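Local coordinates for putative endo-1,4-beta-xylanase (PDB 5MSX), which probably hydrolyses O-glycosidic bonds as a family 43 glycoside hydrolase, most likely acting on arabinofuranosyl linkages of plant pectin in the gut, at residues 279-284 against 337-342; 172-177 against 189-194. All blocks are in the same frame, centred on the assembly; numbering follows the deposited sequence.

Both contacts involve the family 43 glycoside hydrolase domain, a five-bladed beta-propeller fold, but at separate places: their centres lie 32 Å apart and their nearest atoms about 20 Å. Interaction 2 (172-177 with 189-194) is an outer strand pairing of one four-stranded sheet, with 187-190 at the sheet edge within this chain; the side chain of Arg172 comes within about 9 Å of that of Glu200, the predicted proton donor, and the side chain of His173 lies about 10 Å from that of Asp154, predicted to modulate it. Interaction 1 (279-284 with 337-342) joins a turn after strand 272-278 to strand 337-339 and the loop that follows it, with the side chain of Arg281 about 8 Å from a bound calcium ion.

Interaction 1 (279-284 against 337-342); sequences FGRRST and LKIEPM
A type II' beta turn, Phe279 to Arg282, packs against strand 337-339 and the loop after it, joining the loop between strands 272-278 and 287-293 to the small two-stranded sheet 337-339/349-351. Arg282 grips two successive backbone carbonyls through the edge of its guanidinium group. NE donates to Glu340 O at 2.8 Å in an almost straight bond (175°), while NH1 reaches Pro341 O at 2.7 Å. Both oxygens lie in the guanidinium plane, yet each donor stands well above the plane of its carbonyl. The two bonds together fix the rotation of the group, and Met342 lies over one of its faces, with SD 3.3 Å from NH1 of Arg282. The carboxylate of Glu340 takes no part, its end leading away. Closure of the turn, from Arg282 N to Phe279 O, stays within 279-284, and Gly280 occupies it with positive phi.

Ile339 sets its CG2 branch against the backbone of Arg281, while Ile339 CD1 lies 3.8 Å from Arg281 CG. Beyond CG the arginine bends away: its guanidinium forms a salt bridge with Glu351 and hydrogen bonds with Gly364 and Gln287, close to the calcium-binding residue Trp454. The ring of Phe279, its CG swung anti to the backbone N (chi1 179°), brings its CE1-CZ side to 340-342; Glu340 O lies at its edge, and CE1 of Phe279 is 3.9 Å from Met342 CB.

Interaction 2 (172-177 against 189-194); sequences RHVAKL and QVISTP. With EDO (1,2-ethanediol), chain Z.
Arg172 is bonded to 189-194 through both backbone and side chain. Its carbonyl O accepts a nearly straight bond from Ile191 N (2.8 Å), lying in the carbonyl plane, and its side-chain NE donates to Thr193 OG1, also at 2.8 Å but more bent (151°), with the hydroxyl tilted from the guanidinium plane. The chain runs extended from CG to NE (chi2 175°, chi3 176°), which carries the guanidinium past Ile191 to the threonine. Thr193 OG1 is also bonded to Arg195 O, and Arg172 NH2 to Glu197 O, so both ends of the link have second partners. Replacing Arg172 by an alanine removes the guanidinium, which would probably leave Thr193 OG1 and Glu197 O each short of a partner and open a gap beside Ile191 O.

Farther along, Val174 and Gln189 form an antiparallel hydrogen-bonded pair: Val174 N to Gln189 O at 3.0 Å and Gln189 N to Val174 O at 2.8 Å. Between these and the Arg172-Ile191 bond, His173 and Val190 form a non-hydrogen-bonded pair; their side chains run alongside each other, CD2 of His173 lying 3.9 Å from Val190 CG2, while His173 ND1 bonds to Gly170 O and its ring stacks on Trp169. The side chains of Val174 and Ile191 cross at about a right angle, Val174 CG1 4.0 Å from Ile191 CG1. A 1,2-ethanediol, probably from crystallisation, donates to Ser192 O through its O2.

Strand 173-177 lies between 165-169 and the outermost strand 187-190 of a four-stranded antiparallel sheet. Phe168 of 165-169 packs on Val174 and Ile191, while Tyr213, Tyr215 and Ile217 of strand 210-217, in another four-stranded sheet, touch Ile191, Thr193 and Arg172.

Interaction 1 (279-284 against 337-342)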
loop_
_atom_site.group_PDB
_atom_site.type_symbol
_atom_site.label_atom_id
_atom_site.label_comp_id
_atom_site.label_asym_id
_atom_site.label_seq_id
_atom_site.Cartn_x
_atom_site.Cartn_y
_atom_site.Cartn_z
ATOM N N PHE C 279 -6.714 13.157 36.436
ATOM C CA PHE C 279 -7.586 14.353 36.631
ATOM C C PHE C 279 -6.830 15.700 36.725
ATOM O O PHE C 279 -7.270 16.714 36.181
ATOM C CB PHE C 279 -8.493 14.152 37.868
ATOM C CG PHE C 279 -9.402 15.326 38.149
ATOM C CD1 PHE C 279 -10.542 15.542 37.374
ATOM C CD2 PHE C 279 -9.110 16.218 39.182
ATOM C CE1 PHE C 279 -11.373 16.613 37.629
ATOM C CE2 PHE C 279 -9.941 17.302 39.438
ATOM C CZ PHE C 279 -11.077 17.498 38.667
ATOM N N GLY C 280 -5.688 15.689 37.399
ATOM C CA GLY C 280 -4.803 16.820 37.446
ATOM C C GLY C 280 -5.416 18.023 38.133
ATOM O O GLY C 280 -5.964 17.906 39.247
ATOM N N ARG C 281 -5.328 19.170 37.462
ATOM C CA ARG C 281 -5.827 20.415 38.008
ATOM C C ARG C 281 -7.218 20.748 37.474
ATOM O O ARG C 281 -7.577 21.938 37.442
ATOM C CB ARG C 281 -4.853 21.566 37.724
ATOM C CG ARG C 281 -3.507 21.451 38.416
ATOM C CD ARG C 281 -2.553 20.505 37.691
ATOM N NE ARG C 281 -1.167 20.742 38.052
ATOM C CZ ARG C 281 -0.172 19.877 37.843
ATOM N NH1 ARG C 281 -0.378 18.718 37.219
ATOM N NH2 ARG C 281 1.050 20.180 38.243
ATOM N N ARG C 282 -7.971 19.707 37.069
ATOM C CA ARG C 282 -9.346 19.789 36.533
ATOM C C ARG C 282 -9.372 20.232 35.065
ATOM O O ARG C 282 -8.430 20.838 34.591
ATOM C CB ARG C 282 -10.291 20.688 37.413
ATOM C CG ARG C 282 -10.633 22.074 36.850
ATOM C CD ARG C 282 -11.237 22.981 37.910
ATOM N NE ARG C 282 -12.432 22.395 38.527
ATOM C CZ ARG C 282 -13.676 22.547 38.080
ATOM N NH1 ARG C 282 -14.693 21.978 38.729
ATOM N NH2 ARG C 282 -13.936 23.272 36.993
ATOM N N SER C 283 -10.496 19.960 34.400
ATOM C CA SER C 283 -10.720 20.321 32.989
ATOM C C SER C 283 -9.520 19.811 32.155
ATOM O O SER C 283 -9.031 18.687 32.381
ATOM C CB SER C 283 -10.967 21.846 32.884
ATOM O OG SER C 283 -11.216 22.261 31.546
ATOM N N THR C 284 -8.992 20.638 31.260
ATOM C CA THR C 284 -7.906 20.228 30.375
ATOM C C THR C 284 -6.573 20.672 30.961
ATOM O O THR C 284 -5.810 21.363 30.309
ATOM C CB THR C 284 -8.095 20.839 28.965
ATOM O OG1 THR C 284 -8.382 22.225 29.097
ATOM C CG2 THR C 284 -9.241 20.197 28.223
ATOM N N LEU C 337 -2.879 26.991 44.346
ATOM C CA LEU C 337 -4.118 26.756 43.587
ATOM C C LEU C 337 -4.888 25.709 44.349
ATOM O O LEU C 337 -4.400 24.591 44.533
ATOM C CB LEU C 337 -3.774 26.231 42.180
ATOM C CG LEU C 337 -4.889 25.742 41.251
ATOM C CD1 LEU C 337 -5.866 26.866 40.940
ATOM C CD2 LEU C 337 -4.292 25.176 39.970
ATOM N N LYS C 338 -6.084 26.070 44.779
ATOM C CA LYS C 338 -6.977 25.187 45.482
ATOM C C LYS C 338 -7.866 24.605 44.380
ATOM O O LYS C 338 -8.709 25.309 43.825
ATOM C CB LYS C 338 -7.790 25.976 46.538
ATOM C CG LYS C 338 -6.950 26.620 47.653
ATOM C CD LYS C 338 -6.136 25.543 48.379
ATOM C CE LYS C 338 -5.467 25.925 49.701
ATOM N NZ LYS C 338 -5.174 24.687 50.519
ATOM N N ILE C 339 -7.636 23.339 44.023
ATOM C CA ILE C 339 -8.274 22.759 42.835
ATOM C C ILE C 339 -9.715 22.311 43.166
ATOM O O ILE C 339 -9.956 21.544 44.102
ATOM C CB ILE C 339 -7.429 21.616 42.252
ATOM C CG1 ILE C 339 -6.018 22.138 41.889
ATOM C CG2 ILE C 339 -8.102 21.010 41.029
ATOM C CD1 ILE C 339 -4.973 21.073 41.854
ATOM N N GLU C 340 -10.648 22.803 42.372
ATOM C CA GLU C 340 -12.058 22.490 42.535
ATOM C C GLU C 340 -12.324 21.114 41.908
ATOM O O GLU C 340 -11.928 20.869 40.769
ATOM C CB GLU C 340 -12.914 23.581 41.861
ATOM C CG GLU C 340 -14.135 24.006 42.649
ATOM C CD GLU C 340 -13.784 24.570 44.027
ATOM O OE1 GLU C 340 -12.994 25.527 44.133
ATOM O OE2 GLU C 340 -14.306 24.050 45.022
ATOM N N PRO C 341 -12.978 20.209 42.647
ATOM C CA PRO C 341 -13.369 18.930 42.046
ATOM C C PRO C 341 -14.427 19.108 40.964
ATOM O O PRO C 341 -14.926 20.220 40.775
ATOM C CB PRO C 341 -13.949 18.129 43.219
ATOM C CG PRO C 341 -14.270 19.130 44.273
ATOM C CD PRO C 341 -13.417 20.340 44.050
ATOM N N MET C 342 -14.759 18.017 40.274
ATOM C CA MET C 342 -15.753 18.044 39.205
ATOM C C MET C 342 -16.887 17.062 39.495
ATOM O O MET C 342 -18.008 17.481 39.672
ATOM C CB MET C 342 -15.088 17.787 37.855
ATOM C CG MET C 342 -15.908 18.282 36.674
ATOM S SD MET C 342 -15.605 20.012 36.249
ATOM C CE MET C 342 -14.040 19.840 35.400
#

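Interaction 2 (172-177 against 189-194)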
loop_
_atom_site.group_PDB
_atom_site.type_symbol
_atom_site.label_atom_id
_atom_site.label_comp_id
_atom_site.label_asym_id
_atom_site.label_seq_id
_atom_site.Cartn_x
_atom_site.Cartn_y
_atom_site.Cartn_z
ATOM N N ARG C 172 -17.552 2.376 21.150
ATOM C CA ARG C 172 -17.421 0.956 20.887
ATOM C C ARG C 172 -17.518 0.576 19.390
ATOM O O ARG C 172 -17.869 -0.547 19.045
ATOM C CB ARG C 172 -18.397 0.149 21.757
ATOM C CG ARG C 172 -18.364 0.458 23.261
ATOM C CD ARG C 172 -19.458 -0.335 23.967
ATOM N NE ARG C 172 -19.444 -0.184 25.418
ATOM C CZ ARG C 172 -19.822 0.915 26.082
ATOM N NH1 ARG C 172 -20.243 2.013 25.444
ATOM N NH2 ARG C 172 -19.750 0.933 27.424
ATOM N N HIS C 173 -17.140 1.504 18.526
ATOM C CA HIS C 173 -17.205 1.280 17.092
ATOM C C HIS C 173 -15.946 0.613 16.564
ATOM O O HIS C 173 -14.840 0.918 17.017
ATOM C CB HIS C 173 -17.446 2.588 16.351
ATOM C CG HIS C 173 -18.850 3.096 16.486
ATOM N ND1 HIS C 173 -19.181 4.183 17.270
ATOM C CD2 HIS C 173 -20.013 2.655 15.953
ATOM C CE1 HIS C 173 -20.485 4.403 17.195
ATOM N NE2 HIS C 173 -21.014 3.484 16.411
ATOM N N VAL C 174 -16.139 -0.265 15.581
ATOM C CA VAL C 174 -15.034 -0.890 14.846
ATOM C C VAL C 174 -15.448 -1.257 13.394
ATOM O O VAL C 174 -16.577 -1.687 13.136
ATOM C CB VAL C 174 -14.505 -2.140 15.576
ATOM C CG1 VAL C 174 -15.554 -3.233 15.657
ATOM C CG2 VAL C 174 -13.237 -2.665 14.920
ATOM N N ALA C 175 -14.516 -1.055 12.482
ATOM C CA ALA C 175 -14.690 -1.406 11.077
ATOM C C ALA C 175 -13.336 -1.782 10.475
ATOM O O ALA C 175 -12.295 -1.277 10.925
ATOM C CB ALA C 175 -15.271 -0.221 10.327
ATOM N N LYS C 176 -13.341 -2.626 9.441
ATOM C CA LYS C 176 -12.121 -2.867 8.664
ATOM C C LYS C 176 -11.652 -1.595 7.964
ATOM O O LYS C 176 -12.447 -0.702 7.672
ATOM C CB LYS C 176 -12.309 -3.975 7.632
ATOM C CG LYS C 176 -12.517 -5.337 8.269
ATOM C CD LYS C 176 -12.611 -6.435 7.221
ATOM C CE LYS C 176 -12.634 -7.774 7.907
ATOM N NZ LYS C 176 -13.039 -8.822 6.944
ATOM N N LEU C 177 -10.353 -1.540 7.710
ATOM C CA LEU C 177 -9.714 -0.461 6.999
ATOM C C LEU C 177 -9.073 -1.074 5.755
ATOM O O LEU C 177 -8.448 -2.142 5.823
ATOM C CB LEU C 177 -8.665 0.155 7.911
ATOM C CG LEU C 177 -8.076 1.530 7.664
ATOM C CD1 LEU C 177 -9.168 2.619 7.596
ATOM C CD2 LEU C 177 -7.041 1.852 8.756
ATOM N N GLN C 189 -19.348 -2.293 13.070
ATOM C CA GLN C 189 -19.934 -3.052 14.169
ATOM C C GLN C 189 -19.817 -2.284 15.479
ATOM O O GLN C 189 -18.937 -1.430 15.649
ATOM C CB GLN C 189 -19.271 -4.419 14.362
ATOM C CG GLN C 189 -19.248 -5.341 13.130
ATOM C CD GLN C 189 -20.542 -6.071 12.822
ATOM O OE1 GLN C 189 -21.610 -5.736 13.333
ATOM N NE2 GLN C 189 -20.447 -7.081 11.964
ATOM N N VAL C 190 -20.705 -2.615 16.412
ATOM C CA VAL C 190 -20.642 -2.074 17.768
ATOM C C VAL C 190 -20.256 -3.220 18.675
ATOM O O VAL C 190 -20.931 -4.231 18.699
ATOM C CB VAL C 190 -21.982 -1.421 18.184
ATOM C CG1 VAL C 190 -21.937 -0.970 19.637
ATOM C CG2 VAL C 190 -22.287 -0.234 17.270
ATOM N N ILE C 191 -19.131 -3.078 19.378
ATOM C CA ILE C 191 -18.635 -4.131 20.256
ATOM C C ILE C 191 -19.539 -4.212 21.464
ATOM O O ILE C 191 -19.898 -3.181 22.061
ATOM C CB ILE C 191 -17.189 -3.869 20.721
ATOM C CG1 ILE C 191 -16.230 -4.014 19.536
ATOM C CG2 ILE C 191 -16.778 -4.832 21.836
ATOM C CD1 ILE C 191 -15.035 -3.095 19.636
ATOM N N SER C 192 -19.871 -5.439 21.828
ATOM C CA SER C 192 -20.673 -5.726 23.004
ATOM C C SER C 192 -19.795 -5.794 24.282
ATOM O O SER C 192 -18.786 -6.496 24.307
ATOM C CB SER C 192 -21.386 -7.060 22.805
ATOM O OG SER C 192 -22.089 -7.390 23.974
ATOM N N THR C 193 -20.181 -5.051 25.322
ATOM C CA THR C 193 -19.467 -5.053 26.600
ATOM C C THR C 193 -20.473 -5.119 27.772
ATOM O O THR C 193 -21.601 -4.663 27.629
ATOM C CB THR C 193 -18.596 -3.772 26.749
ATOM O OG1 THR C 193 -19.436 -2.618 26.818
ATOM C CG2 THR C 193 -17.579 -3.596 25.583
ATOM N N PRO C 194 -20.063 -5.653 28.936
ATOM C CA PRO C 194 -21.016 -5.701 30.049
ATOM C C PRO C 194 -21.265 -4.357 30.741
ATOM O O PRO C 194 -22.281 -4.199 31.410
ATOM C CB PRO C 194 -20.365 -6.699 31.021
ATOM C CG PRO C 194 -18.936 -6.630 30.708
ATOM C CD PRO C 194 -18.865 -6.452 29.225
HETATM C C1 EDO Z . -20.969 -9.641 26.449
HETATM O O1 EDO Z . -21.119 -8.318 26.982
HETATM C C2 EDO Z . -19.491 -9.944 26.226
HETATM O O2 EDO Z . -18.960 -9.118 25.175
#